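Local coordinates for RsfP (PDB 4GLJ), which probably cleaves 5'-methylthioadenosine with phosphate, as a methylthioadenosine phosphorylase of the phosphorylase superfamily, and binds the dye rhodamine B, at residues 104-109 with 193-198; 97-102 with 169-174; 217-222 with 247-252; 111-116 with 146-151. All coordinates share one frame; numbering follows the deposited sequence. Where two conformers were deposited one is given.

Contact 1: residues 104-109 with 193-198; sequences ETLKPL and ADIIGM. With RHB (N-[9-(2-carboxyphenyl)-6-(diethylamino)-3H-xanthen-3-ylidene]-N-ethylethanaminium), chain C.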
# COMPACT_ATOMS: atom_id res chain seq x y z
N GLU A 104 -1.45 2.28 26.50
CA GLU A 104 -0.92 2.15 27.88
C GLU A 104 -1.42 0.97 28.70
O GLU A 104 -0.68 0.31 29.46
CB GLU A 104 -1.19 3.43 28.64
CG GLU A 104 -0.36 3.46 29.90
CD GLU A 104 1.14 3.21 29.61
OE1 GLU A 104 1.72 3.87 28.69
OE2 GLU A 104 1.72 2.34 30.32
N THR A 105 -2.70 0.71 28.59
CA THR A 105 -3.31 -0.34 29.39
C THR A 105 -3.08 -1.75 28.84
O THR A 105 -3.39 -2.71 29.52
CB THR A 105 -4.81 -0.13 29.42
OG1 THR A 105 -5.22 0.04 28.07
CG2 THR A 105 -5.13 1.12 30.27
N LEU A 106 -2.57 -1.88 27.60
CA LEU A 106 -2.17 -3.22 27.09
C LEU A 106 -0.68 -3.40 27.30
O LEU A 106 0.17 -2.82 26.54
CB LEU A 106 -2.52 -3.39 25.61
CG LEU A 106 -3.95 -2.94 25.29
CD1 LEU A 106 -4.20 -2.96 23.80
CD2 LEU A 106 -4.94 -3.86 25.96
N LYS A 107 -0.33 -4.19 28.32
CA LYS A 107 1.07 -4.34 28.77
C LYS A 107 1.74 -5.63 28.28
O LYS A 107 1.06 -6.65 28.01
CB LYS A 107 1.13 -4.31 30.33
CG LYS A 107 0.92 -2.91 30.84
CD LYS A 107 0.29 -2.92 32.22
CE LYS A 107 0.29 -1.52 32.82
NZ LYS A 107 -0.28 -0.45 31.94
N PRO A 108 3.09 -5.63 28.19
CA PRO A 108 3.80 -6.90 27.87
C PRO A 108 3.37 -8.05 28.77
O PRO A 108 3.21 -7.88 29.98
CB PRO A 108 5.27 -6.54 28.08
CG PRO A 108 5.30 -5.07 27.73
CD PRO A 108 4.01 -4.47 28.24
N LEU A 109 3.21 -9.22 28.16
CA LEU A 109 2.64 -10.43 28.77
C LEU A 109 1.11 -10.43 28.89
O LEU A 109 0.53 -11.46 29.23
CB LEU A 109 3.27 -10.76 30.14
CG LEU A 109 4.79 -10.80 30.27
CD1 LEU A 109 5.00 -11.28 31.68
CD2 LEU A 109 5.49 -11.69 29.28
N ALA A 193 -6.26 2.13 16.53
CA ALA A 193 -5.77 0.79 16.61
C ALA A 193 -5.17 0.58 18.02
O ALA A 193 -4.62 1.53 18.59
CB ALA A 193 -4.70 0.57 15.55
N ASP A 194 -5.13 -0.67 18.50
CA ASP A 194 -4.73 -0.98 19.88
C ASP A 194 -3.44 -1.82 19.94
O ASP A 194 -2.68 -1.70 20.90
CB ASP A 194 -5.88 -1.76 20.54
CG ASP A 194 -7.14 -0.90 20.64
OD1 ASP A 194 -8.19 -1.28 20.06
OD2 ASP A 194 -7.06 0.20 21.27
N ILE A 195 -3.26 -2.67 18.95
CA ILE A 195 -2.11 -3.56 18.83
C ILE A 195 -1.69 -3.60 17.33
O ILE A 195 -2.50 -3.34 16.45
CB ILE A 195 -2.43 -4.97 19.35
CG1 ILE A 195 -3.58 -5.63 18.55
CG2 ILE A 195 -2.73 -4.90 20.87
CD1 ILE A 195 -3.97 -7.05 18.95
N ILE A 196 -0.43 -3.94 17.12
CA ILE A 196 0.22 -3.97 15.86
C ILE A 196 0.92 -5.28 15.62
O ILE A 196 1.75 -5.76 16.45
CB ILE A 196 1.18 -2.74 15.68
CG1 ILE A 196 1.92 -2.81 14.30
CG2 ILE A 196 2.18 -2.62 16.83
CD1 ILE A 196 2.23 -1.41 13.82
N GLY A 197 0.67 -5.86 14.46
CA GLY A 197 1.39 -7.09 14.12
C GLY A 197 1.68 -7.09 12.60
O GLY A 197 1.42 -6.08 11.95
N MET A 198 2.27 -8.17 12.07
CA MET A 198 2.70 -8.17 10.65
C MET A 198 2.10 -9.32 9.88
O MET A 198 2.41 -9.49 8.68
CB MET A 198 4.23 -8.23 10.58
CG MET A 198 4.91 -7.04 11.30
SD MET A 198 6.69 -7.11 11.07
CE MET A 198 7.14 -5.67 12.01
O2 RHB C . 9.14 -5.25 21.91
C26 RHB C . 9.94 -6.16 22.24
C19 RHB C . 10.07 -7.30 21.27
C14 RHB C . 9.54 -7.15 20.01
C15 RHB C . 9.63 -8.18 19.09
C16 RHB C . 10.22 -9.40 19.42
C17 RHB C . 10.73 -9.57 20.70
C18 RHB C . 10.65 -8.52 21.61
C9 RHB C . 8.95 -5.85 19.60
C8 RHB C . 9.58 -4.58 20.00
C13 RHB C . 10.70 -4.64 20.82
C12 RHB C . 11.31 -3.48 21.25
C11 RHB C . 10.82 -2.24 20.85
N1 RHB C . 11.52 -1.10 21.34
C35 RHB C . 12.94 -1.16 20.95
C36 RHB C . 13.84 -1.54 22.11
C22 RHB C . 10.95 0.19 20.89
C23 RHB C . 12.05 1.16 20.50
C10 RHB C . 9.68 -2.18 20.02
C7 RHB C . 9.04 -3.36 19.57
O1 RHB C . 7.90 -3.35 18.75
C1 RHB C . 7.27 -4.52 18.32
C2 RHB C . 7.76 -5.78 18.71
C6 RHB C . 6.14 -4.51 17.49
C5 RHB C . 5.58 -5.74 17.11
C4 RHB C . 6.07 -6.97 17.52
C3 RHB C . 7.18 -6.99 18.33
N2 RHB C . 4.51 -5.79 16.24
C24 RHB C . 4.82 -4.67 15.38
C25 RHB C . 4.70 -5.16 13.97
C33 RHB C . 4.77 -6.92 15.34
C34 RHB C . 4.69 -8.25 16.07
O3 RHB C . 10.58 -6.12 23.33
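At one margin of the rhodamine pocket, the loop that follows strand 92-101 lays L106 against the start of the short strand 195-197. One methyl does the touching: L106 CD1 lies 3.5 Å from D194 O and 3.8 Å from I195 CG2, and the two apolar side chains cross at about a right angle. Both L106 and I195 also pack on V112 of strand 111-119. The carboxylate of D194 turns elsewhere, its OD1 accepting a bond from T170 N. Further along the loop K107 NZ folds back onto E104 O at 2.6 Å, tilted 30° from the carbonyl plane.

I196 and G197 of the strand, and M198 just after it, face the dye. I196 O stands 2.8 Å from RHB N2, an approach that would probably be eased by the positive charge shared by that nitrogen. With CG1 anti to the backbone N (chi1 178°), I196 straddles the ethyl carbon C24, its CG1 and its CG2 each 3.6 Å from it. An alanine here would keep the carbonyl but is likely to open a gap beside C24 and hold that ethyl group less firmly. M198 lies against the C25 end of the same ethyl. Such a pocket, floored by a central-sheet strand, belongs to the nucleoside phosphorylase fold.

Contact 2: residues 97-102 with 169-174; sequences SAVGSL and ATYVCI. With RHB (N-[9-(2-carboxyphenyl)-6-(diethylamino)-3H-xanthen-3-ylidene]-N-ethylethanaminium), chain C; PO4 (phosphate ion), chain D.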
# COMPACT_ATOMS: atom_id res chain seq x y z
N SER A 97 -0.52 -14.91 17.75
CA SER A 97 0.43 -13.95 17.18
C SER A 97 1.04 -12.97 18.18
O SER A 97 0.33 -12.44 19.05
CB SER A 97 -0.33 -13.11 16.17
OG SER A 97 -0.74 -14.03 15.19
N ALA A 98 2.34 -12.68 17.99
CA ALA A 98 3.04 -11.73 18.85
C ALA A 98 2.66 -10.36 18.32
O ALA A 98 2.61 -10.15 17.06
CB ALA A 98 4.56 -11.91 18.77
N VAL A 99 2.35 -9.43 19.23
CA VAL A 99 2.01 -8.07 18.80
C VAL A 99 2.69 -7.03 19.68
O VAL A 99 3.21 -7.30 20.79
CB VAL A 99 0.47 -7.77 18.83
CG1 VAL A 99 -0.24 -8.66 17.80
CG2 VAL A 99 -0.08 -7.85 20.27
N GLY A 100 2.76 -5.83 19.12
CA GLY A 100 3.16 -4.68 19.91
C GLY A 100 1.95 -3.96 20.42
O GLY A 100 0.91 -3.94 19.78
N SER A 101 2.07 -3.33 21.57
CA SER A 101 0.93 -2.58 22.10
C SER A 101 0.99 -1.12 21.67
O SER A 101 2.07 -0.48 21.70
CB SER A 101 0.94 -2.59 23.65
OG SER A 101 0.07 -1.54 24.15
N LEU A 102 -0.15 -0.57 21.29
CA LEU A 102 -0.27 0.88 21.03
C LEU A 102 -1.02 1.60 22.15
O LEU A 102 -1.29 2.79 22.05
CB LEU A 102 -1.04 1.08 19.71
CG LEU A 102 -0.38 0.50 18.43
CD1 LEU A 102 -1.34 0.46 17.25
CD2 LEU A 102 0.89 1.32 18.10
N ALA A 169 -10.52 -5.22 20.75
CA ALA A 169 -9.40 -4.35 20.30
C ALA A 169 -9.26 -4.40 18.77
O ALA A 169 -9.78 -5.34 18.09
CB ALA A 169 -8.10 -4.87 20.95
N THR A 170 -8.60 -3.39 18.22
CA THR A 170 -8.31 -3.33 16.78
C THR A 170 -6.83 -3.63 16.50
O THR A 170 -5.97 -2.95 17.09
CB THR A 170 -8.67 -1.96 16.20
OG1 THR A 170 -10.08 -1.84 16.31
CG2 THR A 170 -8.27 -1.90 14.72
N TYR A 171 -6.56 -4.64 15.64
CA TYR A 171 -5.20 -5.07 15.24
C TYR A 171 -4.87 -4.38 13.94
O TYR A 171 -5.57 -4.55 12.95
CB TYR A 171 -5.22 -6.60 15.01
CG TYR A 171 -3.95 -7.33 14.52
CD1 TYR A 171 -3.42 -7.14 13.19
CD2 TYR A 171 -3.32 -8.29 15.32
CE1 TYR A 171 -2.28 -7.88 12.73
CE2 TYR A 171 -2.21 -9.04 14.84
CZ TYR A 171 -1.69 -8.82 13.56
OH TYR A 171 -0.60 -9.63 13.17
N VAL A 172 -3.77 -3.61 13.91
CA VAL A 172 -3.38 -3.04 12.61
C VAL A 172 -2.23 -3.94 12.12
O VAL A 172 -1.28 -4.18 12.84
CB VAL A 172 -2.98 -1.54 12.69
CG1 VAL A 172 -1.86 -1.34 13.68
CG2 VAL A 172 -2.46 -1.08 11.31
N CYS A 173 -2.31 -4.37 10.84
CA CYS A 173 -1.32 -5.25 10.28
C CYS A 173 -0.49 -4.44 9.32
O CYS A 173 -1.03 -3.93 8.37
CB CYS A 173 -1.98 -6.36 9.49
SG CYS A 173 -0.79 -7.75 9.21
N ILE A 174 0.84 -4.45 9.51
CA ILE A 174 1.72 -3.70 8.62
C ILE A 174 2.57 -4.69 7.86
O ILE A 174 2.64 -5.92 8.19
CB ILE A 174 2.61 -2.70 9.43
CG1 ILE A 174 3.58 -3.45 10.39
CG2 ILE A 174 1.73 -1.62 10.14
CD1 ILE A 174 4.73 -2.55 10.88
O2 RHB C . 9.14 -5.25 21.91
C26 RHB C . 9.94 -6.16 22.24
C19 RHB C . 10.07 -7.30 21.27
C14 RHB C . 9.54 -7.15 20.01
C15 RHB C . 9.63 -8.18 19.09
C16 RHB C . 10.22 -9.40 19.42
C17 RHB C . 10.73 -9.57 20.70
C18 RHB C . 10.65 -8.52 21.61
C9 RHB C . 8.95 -5.85 19.60
C8 RHB C . 9.58 -4.58 20.00
C13 RHB C . 10.70 -4.64 20.82
C12 RHB C . 11.31 -3.48 21.25
C11 RHB C . 10.82 -2.24 20.85
N1 RHB C . 11.52 -1.10 21.34
C35 RHB C . 12.94 -1.16 20.95
C36 RHB C . 13.84 -1.54 22.11
C22 RHB C . 10.95 0.19 20.89
C23 RHB C . 12.05 1.16 20.50
C10 RHB C . 9.68 -2.18 20.02
C7 RHB C . 9.04 -3.36 19.57
O1 RHB C . 7.90 -3.35 18.75
C1 RHB C . 7.27 -4.52 18.32
C2 RHB C . 7.76 -5.78 18.71
C6 RHB C . 6.14 -4.51 17.49
C5 RHB C . 5.58 -5.74 17.11
C4 RHB C . 6.07 -6.97 17.52
C3 RHB C . 7.18 -6.99 18.33
N2 RHB C . 4.51 -5.79 16.24
C24 RHB C . 4.82 -4.67 15.38
C25 RHB C . 4.70 -5.16 13.97
C33 RHB C . 4.77 -6.92 15.34
C34 RHB C . 4.69 -8.25 16.07
O3 RHB C . 10.58 -6.12 23.33
P PO4 D . 3.62 -13.50 14.37
O1 PO4 D . 4.92 -12.74 14.33
O2 PO4 D . 3.58 -14.02 15.79
O3 PO4 D . 2.58 -12.50 14.05
O4 PO4 D . 3.59 -14.67 13.39
O HOH W 1 0.94 -10.66 14.99
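V99 CG1 and Y171 CE2 meet at 3.6 Å, the methyl approaching the phenol ring obliquely. A second apolar pair, L102 CD1 against V172 CG1 at 4.0 Å, crosses at about a right angle. The Y171 ring has its CG trans to the backbone N (chi1 177°), a torsion that brings CE2 to V99 CG1; C173 CB lies in the ring plane at its edge.

Strands 92-101 and 169-173 are not direct neighbours: strand 195-197 runs between them in the mixed sheet of the phosphorylase fold, pairing with both, and its I195 packs on V99 and on Y171 alike.

At the far end of the ring, Y171 OH is 2.6 Å from a water that also lies within bonding distance of A98 O and of the phosphate oxygen O3, though it need not serve both at once. Backbone N-H groups of T199 and N200 hold the same hydroxyl. A98 N gives the phosphate a nearly straight bond to O2, 2.9 Å with an angle of 174°, and S22 N, R64, H65 and T199 grip the ion further, consistent with a phosphate-binding site. On the dye side, G100 N comes within 3.4 Å of RHB N2. S97 OG, in turn, is hydrogen-bonded to N200 ND2 and S95 OG.

Contact 3: residues 217-222 with 247-252; sequences LALVTD and DNAQQV. With RHB (N-[9-(2-carboxyphenyl)-6-(diethylamino)-3H-xanthen-3-ylidene]-N-ethylethanaminium), chain C.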
# COMPACT_ATOMS: atom_id res chain seq x y z
N LEU A 217 -5.57 -14.93 18.93
CA LEU A 217 -5.08 -14.73 20.29
C LEU A 217 -3.72 -13.96 20.19
O LEU A 217 -2.70 -14.52 19.78
CB LEU A 217 -4.87 -16.11 20.95
CG LEU A 217 -4.23 -16.13 22.35
CD1 LEU A 217 -5.18 -15.43 23.32
CD2 LEU A 217 -3.96 -17.55 22.83
N ALA A 218 -3.73 -12.66 20.52
CA ALA A 218 -2.54 -11.81 20.39
C ALA A 218 -1.78 -11.78 21.72
O ALA A 218 -2.39 -11.65 22.78
CB ALA A 218 -2.94 -10.42 19.94
N LEU A 219 -0.48 -11.89 21.63
CA LEU A 219 0.40 -11.91 22.78
C LEU A 219 1.24 -10.63 22.74
O LEU A 219 2.02 -10.42 21.84
CB LEU A 219 1.35 -13.11 22.66
CG LEU A 219 0.71 -14.45 22.25
CD1 LEU A 219 1.77 -15.55 22.26
CD2 LEU A 219 -0.43 -14.77 23.21
N VAL A 220 1.02 -9.78 23.71
CA VAL A 220 1.72 -8.52 23.80
C VAL A 220 3.15 -8.72 24.21
O VAL A 220 3.49 -9.21 25.32
CB VAL A 220 0.98 -7.50 24.73
CG1 VAL A 220 1.76 -6.20 24.70
CG2 VAL A 220 -0.50 -7.31 24.28
N THR A 221 4.04 -8.35 23.32
CA THR A 221 5.45 -8.59 23.59
C THR A 221 6.17 -7.31 23.97
O THR A 221 7.28 -7.36 24.56
CB THR A 221 6.19 -9.27 22.44
OG1 THR A 221 5.91 -8.58 21.22
CG2 THR A 221 5.78 -10.74 22.33
N ASP A 222 5.57 -6.18 23.71
CA ASP A 222 6.17 -4.94 24.19
C ASP A 222 5.32 -3.77 23.68
O ASP A 222 4.36 -3.97 22.97
CB ASP A 222 7.67 -4.81 23.79
CG ASP A 222 8.47 -3.82 24.70
OD1 ASP A 222 7.85 -3.15 25.57
OD2 ASP A 222 9.73 -3.70 24.54
N ASP A 247 4.55 -19.89 26.21
CA ASP A 247 4.07 -20.93 27.13
C ASP A 247 2.67 -20.68 27.77
O ASP A 247 1.86 -21.61 27.90
CB ASP A 247 5.06 -21.20 28.23
CG ASP A 247 4.53 -22.27 29.18
OD1 ASP A 247 4.14 -23.38 28.69
OD2 ASP A 247 4.45 -21.96 30.40
N ASN A 248 2.37 -19.44 28.16
CA ASN A 248 1.00 -19.06 28.53
C ASN A 248 -0.00 -19.34 27.40
O ASN A 248 -1.07 -19.92 27.62
CB ASN A 248 0.96 -17.58 28.95
CG ASN A 248 1.59 -17.34 30.31
OD1 ASN A 248 1.68 -18.27 31.13
ND2 ASN A 248 2.04 -16.09 30.57
N ALA A 249 0.38 -18.99 26.17
CA ALA A 249 -0.47 -19.25 25.00
C ALA A 249 -0.83 -20.73 24.87
O ALA A 249 -1.99 -21.03 24.66
CB ALA A 249 0.14 -18.71 23.71
N GLN A 250 0.14 -21.64 25.06
CA GLN A 250 -0.16 -23.07 25.02
C GLN A 250 -1.28 -23.49 25.99
O GLN A 250 -2.14 -24.32 25.60
CB GLN A 250 1.09 -23.93 25.33
CG GLN A 250 2.27 -23.69 24.40
CD GLN A 250 2.11 -24.35 23.02
OE1 GLN A 250 1.12 -25.05 22.74
NE2 GLN A 250 3.11 -24.13 22.15
N GLN A 251 -1.28 -22.94 27.21
CA GLN A 251 -2.36 -23.25 28.18
C GLN A 251 -3.71 -22.75 27.70
O GLN A 251 -4.74 -23.46 27.77
CB GLN A 251 -2.06 -22.72 29.60
CG GLN A 251 -0.71 -23.12 30.14
CD GLN A 251 -0.45 -24.60 29.96
OE1 GLN A 251 -1.34 -25.44 30.22
NE2 GLN A 251 0.77 -24.95 29.52
N VAL A 252 -3.68 -21.55 27.09
CA VAL A 252 -4.90 -20.98 26.58
C VAL A 252 -5.47 -21.81 25.42
O VAL A 252 -6.68 -22.07 25.40
CB VAL A 252 -4.72 -19.48 26.17
CG1 VAL A 252 -6.06 -18.95 25.64
CG2 VAL A 252 -4.20 -18.65 27.39
O2 RHB C . 9.14 -5.25 21.91
C26 RHB C . 9.94 -6.16 22.24
C19 RHB C . 10.07 -7.30 21.27
C14 RHB C . 9.54 -7.15 20.01
C15 RHB C . 9.63 -8.18 19.09
C16 RHB C . 10.22 -9.40 19.42
C17 RHB C . 10.73 -9.57 20.70
C18 RHB C . 10.65 -8.52 21.61
C9 RHB C . 8.95 -5.85 19.60
C8 RHB C . 9.58 -4.58 20.00
C13 RHB C . 10.70 -4.64 20.82
C12 RHB C . 11.31 -3.48 21.25
C11 RHB C . 10.82 -2.24 20.85
N1 RHB C . 11.52 -1.10 21.34
C35 RHB C . 12.94 -1.16 20.95
C36 RHB C . 13.84 -1.54 22.11
C22 RHB C . 10.95 0.19 20.89
C23 RHB C . 12.05 1.16 20.50
C10 RHB C . 9.68 -2.18 20.02
C7 RHB C . 9.04 -3.36 19.57
O1 RHB C . 7.90 -3.35 18.75
C1 RHB C . 7.27 -4.52 18.32
C2 RHB C . 7.76 -5.78 18.71
C6 RHB C . 6.14 -4.51 17.49
C5 RHB C . 5.58 -5.74 17.11
C4 RHB C . 6.07 -6.97 17.52
C3 RHB C . 7.18 -6.99 18.33
N2 RHB C . 4.51 -5.79 16.24
C24 RHB C . 4.82 -4.67 15.38
C25 RHB C . 4.70 -5.16 13.97
C33 RHB C . 4.77 -6.92 15.34
C34 RHB C . 4.69 -8.25 16.07
O3 RHB C . 10.58 -6.12 23.33
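The carboxylate of D222 confronts that of rhodamine B, the two planes turned roughly 57° against each other, with D222 OD2 2.8 Å from RHB O3 and 3.1 Å from RHB O2. A still closer approach of D222 CB to the dye is doubtful. In the conformer given, T221 OG1 lies above the xanthene plane, just outside the rim at RHB C3; T221 OG1 is hydrogen-bonded to V99 O.

At the other end of the strand, methyl groups meet helix 237-263. L219 CD1 rests 3.8 Å from A249 CB. L217 CD2 lies 3.8 Å from V252 CG1, their side chains crossing at a slant; L217 CG, trans to the backbone N (chi1 174°), carries its methyl there. The segment axes run nearly antiparallel, at 160° and 10.0 Å apart, as where an alpha/beta sheet strand leads into the helix covering it.

An alanine in place of D222 would probably leave RHB O3 without this polar neighbour and open a gap beside the dye's carboxylate. The chemistry thus divides along one strand: apolar methyls bind sheet to helix, while T221 and D222, at the end of the strand, bring oxygens to the dye.

Contact 4: residues 111-116 with 146-151; sequences MVIPDQ and EVADIL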
# COMPACT_ATOMS: atom_id res chain seq x y z
N MET A 111 -2.53 -10.68 27.12
CA MET A 111 -3.11 -11.11 25.83
C MET A 111 -4.27 -10.25 25.45
O MET A 111 -4.89 -9.59 26.32
CB MET A 111 -3.50 -12.58 25.87
CG MET A 111 -2.38 -13.45 26.48
SD MET A 111 -2.76 -15.21 26.31
CE MET A 111 -1.45 -15.97 27.25
N VAL A 112 -4.55 -10.24 24.15
CA VAL A 112 -5.53 -9.40 23.57
C VAL A 112 -6.27 -10.27 22.55
O VAL A 112 -5.68 -11.01 21.74
CB VAL A 112 -4.89 -8.17 22.86
CG1 VAL A 112 -5.98 -7.32 22.22
CG2 VAL A 112 -4.15 -7.29 23.91
N ILE A 113 -7.59 -10.19 22.62
CA ILE A 113 -8.43 -10.91 21.62
C ILE A 113 -9.12 -9.82 20.77
O ILE A 113 -10.18 -9.30 21.13
CB ILE A 113 -9.55 -11.79 22.31
CG1 ILE A 113 -8.96 -12.63 23.44
CG2 ILE A 113 -10.31 -12.63 21.26
CD1 ILE A 113 -7.83 -13.48 22.97
N PRO A 114 -8.52 -9.46 19.67
CA PRO A 114 -9.11 -8.31 18.92
C PRO A 114 -10.43 -8.69 18.26
O PRO A 114 -10.72 -9.90 18.06
CB PRO A 114 -8.02 -8.02 17.86
CG PRO A 114 -7.31 -9.35 17.69
CD PRO A 114 -7.23 -9.88 19.12
N ASP A 115 -11.28 -7.69 18.01
CA ASP A 115 -12.46 -7.98 17.27
C ASP A 115 -12.37 -7.28 15.91
O ASP A 115 -13.20 -7.55 15.03
CB ASP A 115 -13.73 -7.55 18.06
CG ASP A 115 -13.80 -6.04 18.30
OD1 ASP A 115 -12.76 -5.34 18.39
OD2 ASP A 115 -14.91 -5.52 18.40
N GLN A 116 -11.37 -6.39 15.70
CA GLN A 116 -11.33 -5.69 14.42
C GLN A 116 -9.91 -5.73 13.92
O GLN A 116 -8.97 -6.00 14.70
CB GLN A 116 -11.83 -4.23 14.58
CG GLN A 116 -13.39 -4.10 14.54
CD GLN A 116 -13.94 -4.60 13.18
OE1 GLN A 116 -13.28 -4.44 12.17
NE2 GLN A 116 -15.11 -5.27 13.18
N GLU A 146 -17.73 -15.77 17.76
CA GLU A 146 -17.99 -17.03 18.49
C GLU A 146 -16.65 -17.64 18.95
O GLU A 146 -16.55 -18.08 20.07
CB GLU A 146 -18.80 -18.03 17.65
CG GLU A 146 -20.12 -17.49 17.15
CD GLU A 146 -21.19 -17.41 18.23
OE1 GLU A 146 -22.41 -17.43 17.88
OE2 GLU A 146 -20.85 -17.37 19.44
N VAL A 147 -15.62 -17.60 18.09
CA VAL A 147 -14.25 -18.06 18.44
C VAL A 147 -13.58 -17.10 19.38
O VAL A 147 -12.97 -17.52 20.36
CB VAL A 147 -13.35 -18.25 17.18
CG1 VAL A 147 -12.03 -18.88 17.55
CG2 VAL A 147 -14.00 -19.20 16.14
N ALA A 148 -13.71 -15.78 19.15
CA ALA A 148 -13.19 -14.80 20.10
C ALA A 148 -13.82 -14.96 21.48
O ALA A 148 -13.11 -14.90 22.48
CB ALA A 148 -13.40 -13.34 19.61
N ASP A 149 -15.15 -15.15 21.56
CA ASP A 149 -15.72 -15.39 22.88
C ASP A 149 -15.15 -16.64 23.56
O ASP A 149 -15.00 -16.65 24.80
CB ASP A 149 -17.24 -15.45 22.84
CG ASP A 149 -17.82 -15.76 24.22
OD1 ASP A 149 -17.67 -14.90 25.15
OD2 ASP A 149 -18.35 -16.90 24.37
N ILE A 150 -14.96 -17.73 22.78
CA ILE A 150 -14.29 -18.95 23.31
C ILE A 150 -12.88 -18.61 23.83
O ILE A 150 -12.50 -19.06 24.92
CB ILE A 150 -14.26 -20.09 22.27
CG1 ILE A 150 -15.62 -20.79 22.28
CG2 ILE A 150 -13.15 -21.10 22.58
CD1 ILE A 150 -15.87 -21.78 21.18
N LEU A 151 -12.12 -17.78 23.08
CA LEU A 151 -10.81 -17.43 23.54
C LEU A 151 -10.77 -16.73 24.88
O LEU A 151 -9.85 -16.98 25.66
CB LEU A 151 -9.97 -16.66 22.48
CG LEU A 151 -9.69 -17.52 21.24
CD1 LEU A 151 -9.19 -16.58 20.10
CD2 LEU A 151 -8.62 -18.57 21.54
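L151 N donates to V147 O at 2.9 Å, a bond within helix 145-157 that presents L151 and A148, one turn apart, to I113 of strand 111-119. The contact belongs to the alpha/beta core of the phosphorylase fold, in which this helix lies on the central sheet. I150 N to E146 O, at 3.2 Å, continues the helical ladder.

Across the interface everything is apolar. I113 offers two branches, and each takes its own partner: CG2 presses on A148 CB at 3.6 Å, while CD1 reaches L151 CB at 3.9 Å. The isoleucine can address both because CG2 is trans to its backbone N while CG1 turns to the other side, beside that N (chi1 -48°). The small side chain of A148 lets the backbones come close, with CA atoms of I113 and A148 only 6.3 Å apart. The side chains of I113 and L151 cross obliquely.

The strand is held within the sheet by backbone bonds of I113 with H166 and of V112 with A218, and I113 also packs on L217. L151 and V147 both touch V94 of strand 92-101, and V147 also touches A215 of strand 213-221, so the helix spans several strands. Beyond the corner at D115, the chain approaches the trimer interface, where Q116 OE1 accepts a bond from A183 N of the third subunit. Back at the helix, I113 CG2 also comes within 3.8 Å of A148 CA.

How the contacts relate
All four contacts reach one mixed sheet. Contacts 1 and 2 are the nearest pair, with centres about 6 Å apart, joined by probable hydrogen bonds from L102 N to D194 O and from D194 N to T170 O, each 2.8 Å. Contact 3 adds the neighbouring strand: S97 O and L219 N lie 2.8 Å apart. Contacts 1, 2 and 3 each touch the same rhodamine, while the phosphate lies at contact 2. Contacts 3 and 4 both join the sheet to a helix, 237-263 and 145-157 respectively, and meet through A218 N and V112 O at 2.8 Å, their centres about 13 Å apart; contact 4 does not touch the dye. Along the chain, contact 4 is nested inside the loops closed by contacts 1 and 2.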